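Local coordinates for protein beta-galactosidase/beta-glucuronidase (Faecalibacterium prausnitzii L2-6, PDB 6MVF) that binds flavin mononucleotide and, as a family 2 glycoside hydrolase, probably hydrolyses beta-glucuronides or related beta-glycosides, at residues A[494-499]-A[586-591]; A[90-95]-A[116-121]; A[468-473]-A[522-527]. All blocks are in the same frame, centred on the assembly; numbering follows the deposited sequence.

Contact 1 (A[494-499]-A[586-591])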
loop_
_atom_site.group_PDB
_atom_site.type_symbol
_atom_site.label_atom_id
_atom_site.label_comp_id
_atom_site.label_asym_id
_atom_site.label_seq_id
_atom_site.Cartn_x
_atom_site.Cartn_y
_atom_site.Cartn_z
ATOM N N ASN A 494 -37.713 -3.607 -11.816
ATOM C CA ASN A 494 -38.398 -2.754 -12.784
ATOM C C ASN A 494 -39.929 -2.873 -12.743
ATOM O O ASN A 494 -40.600 -1.983 -13.287
ATOM C CB ASN A 494 -37.889 -3.030 -14.206
ATOM C CG ASN A 494 -38.197 -4.431 -14.679
ATOM O OD1 ASN A 494 -37.519 -5.377 -14.298
ATOM N ND2 ASN A 494 -39.225 -4.572 -15.521
ATOM N N TRP A 495 -40.504 -3.921 -12.102
ATOM C CA TRP A 495 -41.958 -4.038 -11.929
ATOM C C TRP A 495 -42.401 -3.356 -10.637
ATOM O O TRP A 495 -41.785 -3.552 -9.583
ATOM C CB TRP A 495 -42.420 -5.500 -11.902
ATOM C CG TRP A 495 -41.870 -6.370 -12.978
ATOM C CD1 TRP A 495 -41.244 -7.571 -12.809
ATOM C CD2 TRP A 495 -41.886 -6.122 -14.395
ATOM N NE1 TRP A 495 -40.861 -8.084 -14.035
ATOM C CE2 TRP A 495 -41.243 -7.213 -15.019
ATOM C CE3 TRP A 495 -42.380 -5.084 -15.192
ATOM C CZ2 TRP A 495 -41.079 -7.294 -16.391
ATOM C CZ3 TRP A 495 -42.211 -5.160 -16.554
ATOM C CH2 TRP A 495 -41.571 -6.254 -17.145
ATOM N N HIS A 496 -43.484 -2.575 -10.717
ATOM C CA HIS A 496 -44.019 -1.849 -9.565
ATOM C C HIS A 496 -45.537 -1.764 -9.630
ATOM O O HIS A 496 -46.101 -1.388 -10.663
ATOM C CB HIS A 496 -43.428 -0.444 -9.479
ATOM C CG HIS A 496 -41.947 -0.452 -9.333
ATOM N ND1 HIS A 496 -41.325 -0.809 -8.158
ATOM C CD2 HIS A 496 -40.963 -0.217 -10.229
ATOM C CE1 HIS A 496 -40.017 -0.767 -8.328
ATOM N NE2 HIS A 496 -39.771 -0.414 -9.578
ATOM N N SER A 497 -46.186 -2.084 -8.508
ATOM C CA SER A 497 -47.635 -2.175 -8.443
ATOM C C SER A 497 -48.201 -1.352 -7.293
ATOM O O SER A 497 -47.687 -1.388 -6.169
ATOM C CB SER A 497 -48.075 -3.619 -8.277
ATOM O OG SER A 497 -49.483 -3.659 -8.157
ATOM N N ASN A 498 -49.279 -0.617 -7.578
ATOM C CA ASN A 498 -50.041 0.031 -6.517
ATOM C C ASN A 498 -50.907 -0.959 -5.743
ATOM O O ASN A 498 -51.373 -0.639 -4.648
ATOM C CB ASN A 498 -50.911 1.143 -7.104
ATOM C CG ASN A 498 -50.121 2.382 -7.429
ATOM O OD1 ASN A 498 -49.253 2.793 -6.662
ATOM N ND2 ASN A 498 -50.414 2.988 -8.568
ATOM N N THR A 499 -51.140 -2.146 -6.291
ATOM C CA THR A 499 -51.877 -3.204 -5.608
ATOM C C THR A 499 -51.021 -4.453 -5.664
ATOM O O THR A 499 -51.343 -5.409 -6.380
ATOM C CB THR A 499 -53.247 -3.436 -6.247
ATOM O OG1 THR A 499 -53.078 -3.777 -7.632
ATOM C CG2 THR A 499 -54.119 -2.186 -6.121
ATOM N N ARG A 586 -38.364 4.029 -4.408
ATOM C CA ARG A 586 -37.731 5.029 -5.267
ATOM C C ARG A 586 -37.805 4.638 -6.752
ATOM O O ARG A 586 -37.876 5.521 -7.620
ATOM C CB ARG A 586 -36.275 5.251 -4.844
ATOM C CG ARG A 586 -35.398 4.121 -5.302
ATOM C CD ARG A 586 -33.951 4.253 -4.956
ATOM N NE ARG A 586 -33.677 4.330 -3.531
ATOM C CZ ARG A 586 -32.441 4.325 -3.044
ATOM N NH1 ARG A 586 -31.413 4.234 -3.881
ATOM N NH2 ARG A 586 -32.227 4.424 -1.738
ATOM N N ARG A 587 -37.793 3.331 -7.064
ATOM C CA ARG A 587 -37.932 2.867 -8.439
ATOM C C ARG A 587 -39.383 2.871 -8.909
ATOM O O ARG A 587 -39.627 2.795 -10.120
ATOM C CB ARG A 587 -37.304 1.478 -8.600
ATOM C CG ARG A 587 -35.780 1.523 -8.540
ATOM C CD ARG A 587 -35.116 0.168 -8.307
ATOM N NE ARG A 587 -35.253 -0.296 -6.934
ATOM C CZ ARG A 587 -34.429 0.003 -5.933
ATOM N NH1 ARG A 587 -33.362 0.782 -6.124
ATOM N NH2 ARG A 587 -34.683 -0.478 -4.726
ATOM N N HIS A 588 -40.347 3.005 -7.997
ATOM C CA HIS A 588 -41.712 3.382 -8.369
ATOM C C HIS A 588 -41.742 4.906 -8.548
ATOM O O HIS A 588 -42.404 5.646 -7.818
ATOM C CB HIS A 588 -42.707 2.894 -7.317
ATOM C CG HIS A 588 -44.145 2.979 -7.736
ATOM N ND1 HIS A 588 -45.154 2.316 -7.065
ATOM C CD2 HIS A 588 -44.748 3.658 -8.744
ATOM C CE1 HIS A 588 -46.311 2.573 -7.651
ATOM N NE2 HIS A 588 -46.093 3.388 -8.669
ATOM N N ALA A 589 -40.975 5.359 -9.552
ATOM C CA ALA A 589 -40.652 6.778 -9.697
ATOM C C ALA A 589 -41.873 7.616 -10.077
ATOM O O ALA A 589 -42.036 8.742 -9.594
ATOM C CB ALA A 589 -39.544 6.947 -10.732
ATOM N N GLN A 590 -42.737 7.102 -10.940
ATOM C CA GLN A 590 -43.904 7.840 -11.414
ATOM C C GLN A 590 -45.159 7.251 -10.782
ATOM O O GLN A 590 -45.467 6.074 -10.987
ATOM C CB GLN A 590 -43.967 7.799 -12.941
ATOM C CG GLN A 590 -42.938 8.712 -13.607
ATOM C CD GLN A 590 -42.674 8.335 -15.051
ATOM O OE1 GLN A 590 -43.031 7.250 -15.476
ATOM N NE2 GLN A 590 -42.035 9.230 -15.807
ATOM N N ARG A 591 -45.877 8.064 -10.009
ATOM C CA ARG A 591 -47.006 7.607 -9.201
ATOM C C ARG A 591 -48.293 8.265 -9.675
ATOM O O ARG A 591 -48.410 9.494 -9.653
ATOM C CB ARG A 591 -46.778 7.909 -7.716
ATOM C CG ARG A 591 -45.450 7.399 -7.218
ATOM C CD ARG A 591 -45.605 6.633 -5.966
ATOM N NE ARG A 591 -44.358 6.025 -5.526
ATOM C CZ ARG A 591 -44.168 5.617 -4.279
ATOM N NH1 ARG A 591 -45.148 5.779 -3.401
ATOM N NH2 ARG A 591 -43.019 5.064 -3.906
#
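His496 and His588 meet where a loop of the TIM-barrel domain touches the turn leading into strand 590-592. The non-polar contacts centre on their two rings. His496 CB lies over one face of the His588 ring, displaced toward its rim and 4.2 Å from its centroid, as a CH-pi contact. The imidazole planes are only 23° apart, but they are offset so far that there is little true stacking. The His496 ring covers backbone instead, with His588 N above its centre and Arg587 C nearer the rim of the same face. Arg587 CB sits 3.5 Å from His496 CE1; beyond it the arginine bends at chi3 (-74°), and its NH2 goes on to a salt bridge with Glu507.

Among polar contacts, no hydrogen bond joins the two segments directly. Asn498 OD1 comes up to the edge of the His588 ring, 3.1 Å from CE1. Glu657 links the same two side chains, its OE2 bonded to both Asn498 ND2 and His588 NE2, while His496 ND1 is held by Glu508 of helix 507-522.

Within 586-591, Arg591 NE gives a nearly straight bond (169°) to His588 O, 3.0 Å away and in the carbonyl plane. It also lies over the ring face of His588 opposite His496 CB, so that ring is flanked on both faces. His588 is the centre of an inverse gamma turn, and Ser497 OG accepts from Thr499 N in an ST turn; the whole is a loop-to-loop junction between the barrel and the edge of the C-terminal beta-sheet.

Contact 2 (A[90-95]-A[116-121]); sequences YVEVLA and FSIFRA
Val91 and Val93 pair with Ala121 and Phe119 as hydrogen-bonded antiparallel partners, flanking the non-hydrogen-bonded pair Glu92-Arg120. Four backbone bonds satisfy both N-H and C=O of each outer pair: Val91 N reaches Ala121 O at 3.0 Å and Ala121 N returns to Val91 O, while Val93 N and Phe119 N bond each other's carbonyls in the same way. Further contacts on these acceptors come from CA-H groups, including Tyr90 CA to Ala121 O at 3.2 Å.

The charged pair lies side by side. Glu92 CG stands anti to the backbone N (chi1 168°), and the extended chain carries OE1 to Arg120 NE, 2.6 Å away. This salt-bridge bond is nearly straight (177°), lies in the guanidinium plane and uses the anti lone pair of OE1; Arg120 NH2 adds a weak bond to the same oxygen. Asn164 ND2 engages Glu92 OE2, Leu175 O and Gly180 O take Arg120 NH1 and NH2, and Asp176 holds Tyr90 OH. Ser117 OG bonds to Glu380, and Ile118 O accepts from Gln384 NE2. A methionine in place of Arg120 would probably leave Glu92 OE1 without its cationic mate and both loop carbonyls without these donors. The Arg120 side chain is about 7 Å from the bound flavin mononucleotide.

Over the opposite sheet face, Val93 CB rests on the Phe119 ring, 3.8 Å from its centroid, and Val91 CG1 meets Ala121 CB. Leu94 CD2 lies 3.8 Å from Ile118 CG1 beyond the paired strands.

Strand 88-93 runs between strands 163-168 and 119-122 in the sugar-binding beta domain. Strand 99-104 packs against Val91 and Phe119, and helix 368-385 touches Phe116 and Ser117.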
loop_
_atom_site.group_PDB
_atom_site.type_symbol
_atom_site.label_atom_id
_atom_site.label_comp_id
_atom_site.label_asym_id
_atom_site.label_seq_id
_atom_site.Cartn_x
_atom_site.Cartn_y
_atom_site.Cartn_z
ATOM N N TYR A 90 3.923 -30.980 -4.437
ATOM C CA TYR A 90 2.502 -31.276 -4.404
ATOM C C TYR A 90 1.774 -30.272 -5.282
ATOM O O TYR A 90 2.124 -29.089 -5.295
ATOM C CB TYR A 90 1.951 -31.209 -2.968
ATOM C CG TYR A 90 2.176 -32.441 -2.110
ATOM C CD1 TYR A 90 3.409 -32.692 -1.496
ATOM C CD2 TYR A 90 1.139 -33.334 -1.875
ATOM C CE1 TYR A 90 3.597 -33.832 -0.696
ATOM C CE2 TYR A 90 1.313 -34.459 -1.068
ATOM C CZ TYR A 90 2.531 -34.709 -0.486
ATOM O OH TYR A 90 2.667 -35.840 0.296
ATOM N N VAL A 91 0.771 -30.734 -6.021
ATOM C CA VAL A 91 -0.166 -29.829 -6.682
ATOM C C VAL A 91 -1.427 -29.781 -5.837
ATOM O O VAL A 91 -1.895 -30.812 -5.341
ATOM C CB VAL A 91 -0.473 -30.231 -8.142
ATOM C CG1 VAL A 91 -0.998 -31.636 -8.233
ATOM C CG2 VAL A 91 -1.481 -29.289 -8.725
ATOM N N GLU A 92 -1.947 -28.573 -5.625
ATOM C CA GLU A 92 -3.133 -28.348 -4.811
ATOM C C GLU A 92 -4.178 -27.641 -5.667
ATOM O O GLU A 92 -3.975 -26.497 -6.084
ATOM C CB GLU A 92 -2.774 -27.535 -3.573
ATOM C CG GLU A 92 -3.947 -26.986 -2.804
ATOM C CD GLU A 92 -3.510 -26.241 -1.549
ATOM O OE1 GLU A 92 -3.349 -26.907 -0.487
ATOM O OE2 GLU A 92 -3.317 -24.994 -1.628
ATOM N N VAL A 93 -5.286 -28.334 -5.946
ATOM C CA VAL A 93 -6.448 -27.769 -6.633
ATOM C C VAL A 93 -7.454 -27.346 -5.570
ATOM O O VAL A 93 -7.856 -28.164 -4.731
ATOM C CB VAL A 93 -7.076 -28.783 -7.602
ATOM C CG1 VAL A 93 -8.324 -28.193 -8.264
ATOM C CG2 VAL A 93 -6.055 -29.247 -8.651
ATOM N N LEU A 94 -7.867 -26.077 -5.589
ATOM C CA LEU A 94 -8.735 -25.601 -4.510
ATOM C C LEU A 94 -10.200 -25.934 -4.759
ATOM O O LEU A 94 -10.997 -25.872 -3.813
ATOM C CB LEU A 94 -8.558 -24.088 -4.287
ATOM C CG LEU A 94 -7.139 -23.663 -3.869
ATOM C CD1 LEU A 94 -6.933 -22.129 -3.881
ATOM C CD2 LEU A 94 -6.753 -24.265 -2.526
ATOM N N ALA A 95 -10.550 -26.282 -6.005
ATOM C CA ALA A 95 -11.843 -26.833 -6.402
ATOM C C ALA A 95 -11.848 -27.104 -7.907
ATOM O O ALA A 95 -11.309 -26.325 -8.702
ATOM C CB ALA A 95 -13.011 -25.903 -6.023
ATOM N N PHE A 116 -16.316 -28.826 -4.937
ATOM C CA PHE A 116 -16.313 -27.718 -3.991
ATOM C C PHE A 116 -15.324 -27.943 -2.855
ATOM O O PHE A 116 -15.441 -27.285 -1.816
ATOM C CB PHE A 116 -17.724 -27.472 -3.409
ATOM C CG PHE A 116 -18.797 -27.383 -4.457
ATOM C CD1 PHE A 116 -19.385 -28.541 -4.970
ATOM C CD2 PHE A 116 -19.186 -26.144 -4.968
ATOM C CE1 PHE A 116 -20.337 -28.462 -5.961
ATOM C CE2 PHE A 116 -20.149 -26.052 -5.941
ATOM C CZ PHE A 116 -20.729 -27.213 -6.444
ATOM N N SER A 117 -14.358 -28.853 -3.018
ATOM C CA SER A 117 -13.392 -29.103 -1.962
ATOM C C SER A 117 -11.980 -29.212 -2.531
ATOM O O SER A 117 -11.777 -29.549 -3.704
ATOM C CB SER A 117 -13.742 -30.362 -1.147
ATOM O OG SER A 117 -14.238 -31.400 -1.959
ATOM N N ILE A 118 -11.010 -28.890 -1.667
ATOM C CA ILE A 118 -9.597 -28.935 -2.013
ATOM C C ILE A 118 -9.176 -30.388 -2.165
ATOM O O ILE A 118 -9.603 -31.264 -1.399
ATOM C CB ILE A 118 -8.772 -28.221 -0.922
ATOM C CG1 ILE A 118 -9.143 -26.746 -0.841
ATOM C CG2 ILE A 118 -7.267 -28.363 -1.133
ATOM C CD1 ILE A 118 -8.777 -26.115 0.483
ATOM N N PHE A 119 -8.350 -30.665 -3.166
ATOM C CA PHE A 119 -7.690 -31.960 -3.210
ATOM C C PHE A 119 -6.255 -31.752 -3.673
ATOM O O PHE A 119 -5.957 -30.785 -4.390
ATOM C CB PHE A 119 -8.450 -32.952 -4.095
ATOM C CG PHE A 119 -8.591 -32.515 -5.513
ATOM C CD1 PHE A 119 -9.647 -31.706 -5.904
ATOM C CD2 PHE A 119 -7.683 -32.935 -6.474
ATOM C CE1 PHE A 119 -9.780 -31.321 -7.234
ATOM C CE2 PHE A 119 -7.807 -32.544 -7.787
ATOM C CZ PHE A 119 -8.849 -31.744 -8.171
ATOM N N ARG A 120 -5.362 -32.635 -3.205
ATOM C CA ARG A 120 -3.929 -32.517 -3.470
ATOM C C ARG A 120 -3.380 -33.821 -4.030
ATOM O O ARG A 120 -4.016 -34.879 -3.950
ATOM C CB ARG A 120 -3.134 -32.140 -2.214
ATOM C CG ARG A 120 -3.674 -30.949 -1.496
ATOM C CD ARG A 120 -2.690 -30.427 -0.481
ATOM N NE ARG A 120 -3.311 -29.411 0.364
ATOM C CZ ARG A 120 -3.834 -29.648 1.563
ATOM N NH1 ARG A 120 -3.801 -30.878 2.091
ATOM N NH2 ARG A 120 -4.380 -28.645 2.235
ATOM N N ALA A 121 -2.165 -33.728 -4.576
ATOM C CA ALA A 121 -1.485 -34.871 -5.174
ATOM C C ALA A 121 0.027 -34.699 -5.059
ATOM O O ALA A 121 0.562 -33.643 -5.416
ATOM C CB ALA A 121 -1.890 -35.040 -6.642
#

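Contact 3 (A[468-473]-A[522-527]); sequences PWLDKF and EDRPWI
Leu470 and Asp471, on the TIM-barrel helix 466-476, dock against the type I beta turn Arg524 to Ile527 that precedes barrel strand 529-532. The turn is closed by Ile527 N bonding to Arg524 O at 3.1 Å.

The polar half is a side-on, two-nitrogen grip. Arg524 NE bonds to Asp471 OD1 at 2.9 Å and Arg524 NH2 to Asp471 OD2 at 3.0 Å, so each carboxylate oxygen has its own donor. The two planes lie 22° apart and the nitrogens approach from above the carboxylate plane rather than in it; NE-H is also the less straight of the two donors. Having both oxygens held fixes the rotation of the carboxylate, and Arg524 NH1 turns back to Ala520 O near the end of helix 507-522.

The apolar half lies alongside. Leu470 splits its methyls, CD1 against Arg524 CD at 3.8 Å and CD2 against Ile527 CD1 at 4.1 Å, the latter two side chains crossing at about a right angle. Trp526 CG lies between the backbone N and the carbonyl carbon (chi1 49°), a position from which the indole presents its rim: CH2 is 4.0 Å from Leu470 CB, and CZ2 meets Asp471 OD1 in the ring plane. Arg524 CB and Ile527 CG1 lie over one indole face, so the turn packs on itself as well as on the helix.

Around this junction, His474 of the same helix stacks with Trp526. Leu482 of barrel strand 482-487 and Phe521 of helix 507-522 both pack on Leu470 and Ile527, joining the turn to both helices and the strand.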
loop_
_atom_site.group_PDB
_atom_site.type_symbol
_atom_site.label_atom_id
_atom_site.label_comp_id
_atom_site.label_asym_id
_atom_site.label_seq_id
_atom_site.Cartn_x
_atom_site.Cartn_y
_atom_site.Cartn_z
ATOM N N PRO A 468 -48.847 -19.087 11.677
ATOM C CA PRO A 468 -49.546 -20.259 12.228
ATOM C C PRO A 468 -48.866 -21.580 11.911
ATOM O O PRO A 468 -48.890 -22.479 12.762
ATOM C CB PRO A 468 -50.940 -20.161 11.596
ATOM C CG PRO A 468 -51.102 -18.724 11.254
ATOM C CD PRO A 468 -49.739 -18.266 10.838
ATOM N N TRP A 469 -48.262 -21.737 10.725
ATOM C CA TRP A 469 -47.518 -22.962 10.437
ATOM C C TRP A 469 -46.424 -23.190 11.478
ATOM O O TRP A 469 -46.298 -24.291 12.042
ATOM C CB TRP A 469 -46.906 -22.911 9.037
ATOM C CG TRP A 469 -46.461 -24.266 8.536
ATOM C CD1 TRP A 469 -47.119 -25.055 7.636
ATOM C CD2 TRP A 469 -45.286 -25.009 8.928
ATOM N NE1 TRP A 469 -46.434 -26.234 7.436
ATOM C CE2 TRP A 469 -45.310 -26.234 8.219
ATOM C CE3 TRP A 469 -44.216 -24.755 9.801
ATOM C CZ2 TRP A 469 -44.311 -27.194 8.350
ATOM C CZ3 TRP A 469 -43.224 -25.707 9.923
ATOM C CH2 TRP A 469 -43.277 -26.914 9.198
ATOM N N LEU A 470 -45.609 -22.162 11.737
ATOM C CA LEU A 470 -44.567 -22.291 12.746
ATOM C C LEU A 470 -45.166 -22.656 14.101
ATOM O O LEU A 470 -44.762 -23.647 14.728
ATOM C CB LEU A 470 -43.764 -20.991 12.846
ATOM C CG LEU A 470 -43.149 -20.394 11.574
ATOM C CD1 LEU A 470 -42.652 -18.992 11.867
ATOM C CD2 LEU A 470 -42.023 -21.268 11.026
ATOM N N ASP A 471 -46.140 -21.869 14.564
ATOM C CA ASP A 471 -46.751 -22.132 15.861
ATOM C C ASP A 471 -47.285 -23.563 15.958
ATOM O O ASP A 471 -47.150 -24.218 16.997
ATOM C CB ASP A 471 -47.875 -21.131 16.124
ATOM C CG ASP A 471 -47.371 -19.710 16.312
ATOM O OD1 ASP A 471 -46.186 -19.528 16.666
ATOM O OD2 ASP A 471 -48.173 -18.769 16.111
ATOM N N LYS A 472 -47.867 -24.076 14.877
ATOM C CA LYS A 472 -48.493 -25.395 14.935
ATOM C C LYS A 472 -47.449 -26.497 15.044
ATOM O O LYS A 472 -47.549 -27.379 15.903
ATOM C CB LYS A 472 -49.387 -25.607 13.709
ATOM C CG LYS A 472 -50.201 -26.892 13.744
ATOM C CD LYS A 472 -50.885 -27.142 12.407
ATOM C CE LYS A 472 -51.728 -28.391 12.447
ATOM N NZ LYS A 472 -52.938 -28.134 13.269
ATOM N N PHE A 473 -46.438 -26.464 14.175
ATOM C CA PHE A 473 -45.382 -27.470 14.242
ATOM C C PHE A 473 -44.664 -27.426 15.585
ATOM O O PHE A 473 -44.316 -28.471 16.150
ATOM C CB PHE A 473 -44.406 -27.260 13.084
ATOM C CG PHE A 473 -43.293 -28.245 13.050
ATOM C CD1 PHE A 473 -42.167 -28.078 13.864
ATOM C CD2 PHE A 473 -43.350 -29.333 12.190
ATOM C CE1 PHE A 473 -41.133 -28.987 13.835
ATOM C CE2 PHE A 473 -42.314 -30.253 12.148
ATOM C CZ PHE A 473 -41.196 -30.078 12.976
ATOM N N GLU A 522 -39.045 -12.185 14.699
ATOM C CA GLU A 522 -38.856 -11.441 15.936
ATOM C C GLU A 522 -39.893 -11.820 16.995
ATOM O O GLU A 522 -39.618 -11.723 18.195
ATOM C CB GLU A 522 -38.899 -9.935 15.661
ATOM C CG GLU A 522 -38.706 -9.112 16.914
ATOM C CD GLU A 522 -38.752 -7.642 16.641
ATOM O OE1 GLU A 522 -39.858 -7.066 16.739
ATOM O OE2 GLU A 522 -37.686 -7.068 16.316
ATOM N N ASP A 523 -41.086 -12.242 16.583
ATOM C CA ASP A 523 -42.081 -12.656 17.564
ATOM C C ASP A 523 -41.774 -14.016 18.173
ATOM O O ASP A 523 -42.391 -14.366 19.182
ATOM C CB ASP A 523 -43.470 -12.705 16.934
ATOM C CG ASP A 523 -44.107 -11.332 16.784
ATOM O OD1 ASP A 523 -43.728 -10.394 17.528
ATOM O OD2 ASP A 523 -45.013 -11.198 15.925
ATOM N N ARG A 524 -40.854 -14.791 17.587
ATOM C CA ARG A 524 -40.625 -16.185 17.968
ATOM C C ARG A 524 -39.141 -16.456 18.184
ATOM O O ARG A 524 -38.457 -16.986 17.298
ATOM C CB ARG A 524 -41.188 -17.127 16.911
ATOM C CG ARG A 524 -42.650 -16.907 16.621
ATOM C CD ARG A 524 -43.078 -17.630 15.352
ATOM N NE ARG A 524 -44.522 -17.598 15.218
ATOM C CZ ARG A 524 -45.207 -16.524 14.847
ATOM N NH1 ARG A 524 -44.574 -15.393 14.562
ATOM N NH2 ARG A 524 -46.529 -16.582 14.773
ATOM N N PRO A 525 -38.606 -16.117 19.359
ATOM C CA PRO A 525 -37.178 -16.379 19.608
ATOM C C PRO A 525 -36.834 -17.850 19.653
ATOM O O PRO A 525 -35.658 -18.188 19.472
ATOM C CB PRO A 525 -36.917 -15.699 20.958
ATOM C CG PRO A 525 -38.259 -15.448 21.541
ATOM C CD PRO A 525 -39.216 -15.295 20.415
ATOM N N TRP A 526 -37.817 -18.734 19.864
ATOM C CA TRP A 526 -37.580 -20.176 19.856
ATOM C C TRP A 526 -37.289 -20.726 18.455
ATOM O O TRP A 526 -36.931 -21.903 18.329
ATOM C CB TRP A 526 -38.780 -20.893 20.490
ATOM C CG TRP A 526 -40.111 -20.437 19.933
ATOM C CD1 TRP A 526 -40.917 -19.448 20.430
ATOM C CD2 TRP A 526 -40.773 -20.940 18.763
ATOM N NE1 TRP A 526 -42.032 -19.305 19.644
ATOM C CE2 TRP A 526 -41.974 -20.211 18.618
ATOM C CE3 TRP A 526 -40.465 -21.929 17.828
ATOM C CZ2 TRP A 526 -42.877 -20.445 17.567
ATOM C CZ3 TRP A 526 -41.361 -22.164 16.783
ATOM C CH2 TRP A 526 -42.553 -21.425 16.664
ATOM N N ILE A 527 -37.447 -19.919 17.404
ATOM C CA ILE A 527 -36.902 -20.254 16.091
ATOM C C ILE A 527 -35.396 -20.051 16.180
ATOM O O ILE A 527 -34.928 -18.924 16.358
ATOM C CB ILE A 527 -37.510 -19.386 14.986
ATOM C CG1 ILE A 527 -39.028 -19.620 14.882
ATOM C CG2 ILE A 527 -36.792 -19.650 13.656
ATOM C CD1 ILE A 527 -39.425 -20.914 14.204
#

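Overall arrangement
From the N terminus, contact 2 comes first, joining 90-95 to 116-121 across 20 intervening residues, 13 of them strand, entirely within the sugar-binding beta domain. It closes before the others begin. Contact 3 opens at 468-473, contact 1 opens at 494-499, contact 3 closes at 522-527 and contact 1 closes at 586-591, so these two cross. Contact 3 ties barrel helix 466-476 to the turn before strand 529-532, whereas contact 1 carries a barrel loop across to the C-terminal sheet. None of them touch: centres of contacts 1 and 3 are about 33 Å apart, and contact 2 lies across the chain's centre from both.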